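Local coordinates for F-BAR domain only protein 1 (Danio rerio, PDB 5JP2) that may act in an early step of clathrin-mediated endocytosis and binds an Eps15 peptide through its mu homology domain, at residues Q175-D186 / R205-S215. Sequence-based numbering, arbitrary orientation.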
ATOM      1  N   GLN B 175      -2.594   0.261  12.768  1.00 37.26           N
ATOM      2  CA  GLN B 175      -2.368  -1.147  12.988  1.00 33.22           C
ATOM      3  C   GLN B 175      -1.995  -1.855  11.693  1.00 34.88           C
ATOM      4  O   GLN B 175      -2.427  -1.479  10.605  1.00 32.96           O
ATOM      5  CB  GLN B 175      -3.621  -1.783  13.569  1.00 38.39           C
ATOM      6  CG  GLN B 175      -4.037  -1.219  14.878  1.00 44.69           C
ATOM      7  CD  GLN B 175      -4.872  -2.207  15.643  1.00 58.44           C
ATOM      8  OE1 GLN B 175      -5.809  -2.789  15.100  1.00 44.29           O
ATOM      9  NE2 GLN B 175      -4.533  -2.417  16.906  1.00 80.32           N
ATOM     10  N   LEU B 176      -1.216  -2.916  11.827  1.00 30.66           N
ATOM     11  CA  LEU B 176      -1.069  -3.892  10.764  1.00 29.17           C
ATOM     12  C   LEU B 176      -2.046  -5.027  11.031  1.00 25.26           C
ATOM     13  O   LEU B 176      -2.028  -5.620  12.107  1.00 36.67           O
ATOM     14  CB  LEU B 176       0.372  -4.407  10.714  1.00 28.28           C
ATOM     15  CG  LEU B 176       1.477  -3.331  10.735  1.00 22.65           C
ATOM     16  CD1 LEU B 176       2.815  -3.949  10.913  1.00 17.86           C
ATOM     17  CD2 LEU B 176       1.492  -2.483   9.491  1.00 32.44           C
ATOM     18  N   THR B 177      -2.895  -5.331  10.063  1.00 28.53           N
ATOM     19  CA  THR B 177      -3.940  -6.322  10.241  1.00 23.81           C
ATOM     20  C   THR B 177      -3.782  -7.423   9.201  1.00 31.37           C
ATOM     21  O   THR B 177      -2.933  -7.353   8.327  1.00 31.58           O
ATOM     22  CB  THR B 177      -5.329  -5.670  10.166  1.00 33.14           C
ATOM     23  OG1 THR B 177      -5.596  -5.221   8.837  1.00 45.16           O
ATOM     24  CG2 THR B 177      -5.387  -4.476  11.081  1.00 32.08           C
ATOM     25  N   SER B 178      -4.629  -8.444   9.302  1.00 34.52           N
ATOM     26  CA  SER B 178      -4.534  -9.648   8.476  1.00 26.83           C
ATOM     27  C   SER B 178      -3.102 -10.189   8.424  1.00 30.10           C
ATOM     28  O   SER B 178      -2.599 -10.589   7.378  1.00 34.26           O
ATOM     29  CB  SER B 178      -5.068  -9.379   7.071  1.00 35.88           C
ATOM     30  OG  SER B 178      -6.469  -9.213   7.088  1.00 41.30           O
ATOM     31  N   VAL B 179      -2.450 -10.221   9.577  1.00 29.95           N
ATOM     32  CA  VAL B 179      -1.048 -10.589   9.663  1.00 21.69           C
ATOM     33  C   VAL B 179      -0.905 -12.103   9.610  1.00 24.03           C
ATOM     34  O   VAL B 179      -1.510 -12.822  10.403  1.00 40.43           O
ATOM     35  CB  VAL B 179      -0.406 -10.022  10.934  1.00 26.75           C
ATOM     36  CG1 VAL B 179       1.084 -10.321  10.937  1.00 24.11           C
ATOM     37  CG2 VAL B 179      -0.648  -8.534  11.021  1.00 26.96           C
ATOM     38  N   GLN B 180      -0.101 -12.580   8.669  1.00 32.49           N
ATOM     39  CA  GLN B 180       0.193 -13.989   8.486  1.00 27.20           C
ATOM     40  C   GLN B 180       1.691 -14.186   8.297  1.00 24.05           C
ATOM     41  O   GLN B 180       2.372 -13.344   7.724  1.00 32.53           O
ATOM     42  CB  GLN B 180      -0.520 -14.556   7.265  1.00 34.56           C
ATOM     43  CG  GLN B 180      -2.004 -14.663   7.366  1.00 33.39           C
ATOM     44  CD  GLN B 180      -2.590 -15.346   6.159  1.00 39.64           C
ATOM     45  OE1 GLN B 180      -1.881 -15.645   5.208  1.00 53.24           O
ATOM     46  NE2 GLN B 180      -3.885 -15.605   6.188  1.00 44.62           N
ATOM     47  N   VAL B 181       2.188 -15.332   8.729  1.00 29.30           N
ATOM     48  CA  VAL B 181       3.575 -15.706   8.518  1.00 32.30           C
ATOM     49  C   VAL B 181       3.577 -17.071   7.867  1.00 29.17           C
ATOM     50  O   VAL B 181       2.949 -18.002   8.373  1.00 36.13           O
ATOM     51  CB  VAL B 181       4.388 -15.728   9.821  1.00 25.27           C
ATOM     52  CG1 VAL B 181       5.838 -16.164   9.542  1.00 21.88           C
ATOM     53  CG2 VAL B 181       4.357 -14.379  10.457  1.00 24.51           C
ATOM     54  N   LEU B 182       4.289 -17.186   6.757  1.00 28.43           N
ATOM     55  CA  LEU B 182       4.282 -18.377   5.925  1.00 23.97           C
ATOM     56  C   LEU B 182       5.690 -18.936   5.833  1.00 31.20           C
ATOM     57  O   LEU B 182       6.620 -18.227   5.443  1.00 38.80           O
ATOM     58  CB  LEU B 182       3.748 -18.056   4.535  1.00 37.43           C
ATOM     59  CG  LEU B 182       2.365 -17.409   4.531  1.00 38.74           C
ATOM     60  CD1 LEU B 182       2.107 -16.692   3.240  1.00 53.73           C
ATOM     61  CD2 LEU B 182       1.344 -18.470   4.738  1.00 46.10           C
ATOM     62  N   LEU B 183       5.844 -20.191   6.212  1.00 29.78           N
ATOM     63  CA  LEU B 183       7.097 -20.921   6.050  1.00 30.42           C
ATOM     64  C   LEU B 183       6.830 -22.117   5.148  1.00 39.91           C
ATOM     65  O   LEU B 183       6.106 -23.040   5.554  1.00 42.82           O
ATOM     66  CB  LEU B 183       7.645 -21.367   7.401  1.00 27.66           C
ATOM     67  CG  LEU B 183       8.840 -22.307   7.400  1.00 32.29           C
ATOM     68  CD1 LEU B 183      10.056 -21.665   6.762  1.00 36.46           C
ATOM     69  CD2 LEU B 183       9.138 -22.702   8.805  1.00 44.83           C
ATOM     70  N   PRO B 184       7.361 -22.161   3.924  1.00 47.67           N
ATOM     71  CA  PRO B 184       7.098 -23.327   3.079  1.00 52.97           C
ATOM     72  C   PRO B 184       7.837 -24.542   3.605  1.00 40.13           C
ATOM     73  O   PRO B 184       8.978 -24.448   4.050  1.00 39.96           O
ATOM     74  CB  PRO B 184       7.612 -22.886   1.705  1.00 48.61           C
ATOM     75  CG  PRO B 184       8.620 -21.899   1.997  1.00 43.23           C
ATOM     76  CD  PRO B 184       8.226 -21.187   3.247  1.00 47.97           C
ATOM     77  N   LEU B 185       7.147 -25.678   3.600  1.00 52.40           N
ATOM     78  CA  LEU B 185       7.693 -26.935   4.083  1.00 50.64           C
ATOM     79  C   LEU B 185       7.118 -28.075   3.264  1.00 41.93           C
ATOM     80  O   LEU B 185       5.898 -28.177   3.117  1.00 44.54           O
ATOM     81  CB  LEU B 185       7.357 -27.121   5.558  1.00 54.67           C
ATOM     82  CG  LEU B 185       7.912 -28.371   6.210  1.00 43.68           C
ATOM     83  CD1 LEU B 185       9.415 -28.320   6.147  1.00 53.30           C
ATOM     84  CD2 LEU B 185       7.448 -28.429   7.626  1.00 42.65           C
ATOM     85  N   ASP B 186       7.977 -28.985   2.828  1.00 49.90           N
ATOM     86  CA  ASP B 186       7.522 -30.058   1.962  1.00 57.40           C
ATOM     87  C   ASP B 186       6.711 -31.092   2.742  1.00 46.68           C
ATOM     88  O   ASP B 186       6.769 -31.169   3.970  1.00 46.40           O
ATOM     89  CB  ASP B 186       8.730 -30.710   1.291  1.00 75.24           C
ATOM     90  CG  ASP B 186       8.347 -31.663   0.185  1.00 60.46           C
ATOM     91  OD1 ASP B 186       7.390 -31.366  -0.556  1.00 64.66           O
ATOM     92  OD2 ASP B 186       9.008 -32.711   0.057  1.00 78.86           O
ATOM     93  N   ARG B 205       1.662 -26.230   0.477  1.00 51.37           N
ATOM     94  CA  ARG B 205       2.758 -26.900   1.176  1.00 48.37           C
ATOM     95  C   ARG B 205       3.583 -25.901   1.990  1.00 44.98           C
ATOM     96  O   ARG B 205       4.757 -25.647   1.725  1.00 41.50           O
ATOM     97  CB  ARG B 205       3.652 -27.673   0.201  1.00 67.56           C
ATOM     98  CG  ARG B 205       2.899 -28.467  -0.837  1.00 77.04           C
ATOM     99  CD  ARG B 205       3.769 -29.529  -1.464  1.00 76.53           C
ATOM    100  NE  ARG B 205       3.071 -30.245  -2.528  1.00 99.69           N
ATOM    101  CZ  ARG B 205       2.105 -31.138  -2.328  1.00103.73           C
ATOM    102  NH1 ARG B 205       1.699 -31.429  -1.099  1.00 97.76           N
ATOM    103  NH2 ARG B 205       1.532 -31.735  -3.364  1.00 94.84           N
ATOM    104  N   ARG B 206       2.943 -25.366   3.025  1.00 39.49           N
ATOM    105  CA  ARG B 206       3.591 -24.341   3.825  1.00 44.10           C
ATOM    106  C   ARG B 206       2.956 -24.276   5.205  1.00 33.76           C
ATOM    107  O   ARG B 206       1.800 -24.642   5.397  1.00 33.31           O
ATOM    108  CB  ARG B 206       3.536 -22.978   3.138  1.00 49.67           C
ATOM    109  CG  ARG B 206       2.147 -22.500   2.862  1.00 66.22           C
ATOM    110  CD  ARG B 206       2.145 -21.319   1.907  1.00 71.26           C
ATOM    111  NE  ARG B 206       0.793 -20.800   1.719  1.00 69.19           N
ATOM    112  CZ  ARG B 206       0.481 -19.788   0.917  1.00 74.20           C
ATOM    113  NH1 ARG B 206       1.422 -19.176   0.216  1.00 74.55           N
ATOM    114  NH2 ARG B 206      -0.777 -19.393   0.813  1.00 62.94           N
ATOM    115  N   LEU B 207       3.753 -23.842   6.171  1.00 33.82           N
ATOM    116  CA  LEU B 207       3.269 -23.599   7.521  1.00 31.00           C
ATOM    117  C   LEU B 207       2.672 -22.201   7.632  1.00 34.68           C
ATOM    118  O   LEU B 207       3.230 -21.232   7.115  1.00 44.54           O
ATOM    119  CB  LEU B 207       4.407 -23.727   8.519  1.00 33.32           C
ATOM    120  CG  LEU B 207       4.809 -25.120   8.929  1.00 37.57           C
ATOM    121  CD1 LEU B 207       5.969 -25.011   9.880  1.00 53.72           C
ATOM    122  CD2 LEU B 207       3.636 -25.770   9.592  1.00 35.76           C
ATOM    123  N   LEU B 208       1.525 -22.102   8.297  1.00 35.36           N
ATOM    124  CA  LEU B 208       0.799 -20.848   8.438  1.00 28.38           C
ATOM    125  C   LEU B 208       0.621 -20.473   9.897  1.00 35.28           C
ATOM    126  O   LEU B 208       0.003 -21.214  10.663  1.00 41.75           O
ATOM    127  CB  LEU B 208      -0.574 -20.938   7.784  1.00 33.30           C
ATOM    128  CG  LEU B 208      -1.485 -19.731   8.018  1.00 46.09           C
ATOM    129  CD1 LEU B 208      -0.927 -18.449   7.430  1.00 47.49           C
ATOM    130  CD2 LEU B 208      -2.868 -19.996   7.471  1.00 42.55           C
ATOM    131  N   TRP B 209       1.161 -19.322  10.277  1.00 48.90           N
ATOM    132  CA  TRP B 209       0.833 -18.673  11.536  1.00 27.76           C
ATOM    133  C   TRP B 209      -0.087 -17.493  11.258  1.00 31.67           C
ATOM    134  O   TRP B 209       0.191 -16.685  10.371  1.00 41.40           O
ATOM    135  CB  TRP B 209       2.078 -18.178  12.258  1.00 38.23           C
ATOM    136  CG  TRP B 209       2.919 -19.245  12.859  1.00 30.47           C
ATOM    137  CD1 TRP B 209       2.781 -19.806  14.086  1.00 27.31           C
ATOM    138  CD2 TRP B 209       4.065 -19.847  12.269  1.00 34.84           C
ATOM    139  NE1 TRP B 209       3.764 -20.729  14.295  1.00 39.60           N
ATOM    140  CE2 TRP B 209       4.568 -20.774  13.191  1.00 35.86           C
ATOM    141  CE3 TRP B 209       4.705 -19.701  11.041  1.00 32.21           C
ATOM    142  CZ2 TRP B 209       5.679 -21.552  12.927  1.00 38.86           C
ATOM    143  CZ3 TRP B 209       5.814 -20.458  10.788  1.00 28.17           C
ATOM    144  CH2 TRP B 209       6.292 -21.376  11.724  1.00 35.43           C
ATOM    145  N   LYS B 210      -1.153 -17.378  12.031  1.00 32.53           N
ATOM    146  CA  LYS B 210      -1.995 -16.192  12.030  1.00 33.23           C
ATOM    147  C   LYS B 210      -1.671 -15.396  13.280  1.00 34.50           C
ATOM    148  O   LYS B 210      -1.791 -15.913  14.391  1.00 38.89           O
ATOM    149  CB  LYS B 210      -3.478 -16.552  12.015  1.00 42.66           C
ATOM    150  CG  LYS B 210      -3.972 -17.229  10.766  1.00 51.22           C
ATOM    151  CD  LYS B 210      -5.481 -17.337  10.806  1.00 59.97           C
ATOM    152  CE  LYS B 210      -6.038 -17.965   9.553  1.00 67.84           C
ATOM    153  NZ  LYS B 210      -7.519 -18.076   9.625  1.00113.65           N
ATOM    154  N   LEU B 211      -1.313 -14.137  13.105  1.00 34.46           N
ATOM    155  CA  LEU B 211      -0.877 -13.297  14.199  1.00 32.41           C
ATOM    156  C   LEU B 211      -1.960 -12.289  14.536  1.00 32.25           C
ATOM    157  O   LEU B 211      -2.758 -11.905  13.685  1.00 33.25           O
ATOM    158  CB  LEU B 211       0.405 -12.553  13.839  1.00 37.53           C
ATOM    159  CG  LEU B 211       1.636 -13.390  13.532  1.00 28.79           C
ATOM    160  CD1 LEU B 211       2.798 -12.500  13.269  1.00 37.78           C
ATOM    161  CD2 LEU B 211       1.934 -14.271  14.702  1.00 45.84           C
ATOM    162  N   ALA B 212      -1.994 -11.880  15.794  1.00 36.61           N
ATOM    163  CA  ALA B 212      -2.890 -10.810  16.178  1.00 38.27           C
ATOM    164  C   ALA B 212      -2.447  -9.524  15.501  1.00 41.79           C
ATOM    165  O   ALA B 212      -1.310  -9.399  15.058  1.00 35.48           O
ATOM    166  CB  ALA B 212      -2.898 -10.629  17.693  1.00 32.08           C
ATOM    167  N   ASN B 213      -3.365  -8.570  15.401  1.00 34.25           N
ATOM    168  CA  ASN B 213      -3.009  -7.285  14.830  1.00 32.60           C
ATOM    169  C   ASN B 213      -1.834  -6.696  15.590  1.00 40.74           C
ATOM    170  O   ASN B 213      -1.712  -6.864  16.802  1.00 45.80           O
ATOM    171  CB  ASN B 213      -4.190  -6.330  14.886  1.00 22.92           C
ATOM    172  CG  ASN B 213      -5.345  -6.792  14.061  1.00 31.37           C
ATOM    173  OD1 ASN B 213      -5.208  -7.654  13.208  1.00 37.12           O
ATOM    174  ND2 ASN B 213      -6.502  -6.202  14.297  1.00 38.91           N
ATOM    175  N   LEU B 214      -0.972  -5.984  14.872  1.00 36.92           N
ATOM    176  CA  LEU B 214       0.230  -5.418  15.458  1.00 27.99           C
ATOM    177  C   LEU B 214       0.161  -3.914  15.441  1.00 31.59           C
ATOM    178  O   LEU B 214      -0.298  -3.315  14.468  1.00 41.89           O
ATOM    179  CB  LEU B 214       1.470  -5.851  14.718  1.00 28.63           C
ATOM    180  CG  LEU B 214       1.602  -7.342  14.539  1.00 34.04           C
ATOM    181  CD1 LEU B 214       2.680  -7.558  13.546  1.00 30.32           C
ATOM    182  CD2 LEU B 214       1.920  -7.990  15.853  1.00 45.28           C
ATOM    183  N   SER B 215       0.646  -3.311  16.509  1.00 40.19           N
ATOM    184  CA  SER B 215       0.622  -1.875  16.615  1.00 45.95           C
ATOM    185  C   SER B 215       1.961  -1.373  17.124  1.00 48.18           C
ATOM    186  O   SER B 215       2.563  -1.983  18.013  1.00 54.88           O
ATOM    187  CB  SER B 215      -0.499  -1.442  17.566  1.00 52.75           C
ATOM    188  OG  SER B 215      -0.398  -0.065  17.851  1.00 80.23           O
TER
HETATM  189  O   HOH W   1      -3.757  -9.732  12.322  1.00 28.20           O
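Strands 179-184 and 206-210 pair antiparallel, Val181 against Trp209 and Leu183 against Leu207, in the large mixed sheet of the mu homology domain. Strand 242-250 flanks the first strand and 199-201 the second. Both hydrogen-bonded pairs are doubly bonded, with Trp209 N to Val181 O at 2.9 Å and nearly straight (174°). The inner face is apolar. Val181 CG1 packs against Trp209 CE3 (4.0 Å), while its CG2, beside the backbone N, reaches Leu211 CD1 (3.7 Å). Leu183 CB lies at the edge of the indole, near its plane, 4.0 Å from Trp209 CZ3. Trp209 NE1 bonds to Pro196 O, which should help fix the ring. On the other face Leu182 and Leu208 lie side by side. Leu182 CD2 also sits 3.8 Å above the Arg206 guanidinium plane, offset toward its rim. An alanine in place of Arg206 would probably leave the Leu182 methyls without this cover. At the corner by Ser178 one water accepts from Val179 N and donates to Leu211 O and to Asn213 OD1, 2.7 Å from the water oxygen. Beyond the corner Leu176 and Leu214 pair through two backbone bonds. Leu185, Leu207 and Trp209 touch strand 223-231 of the facing sheet, an arrangement typical of the beta sandwich in mu homology domains.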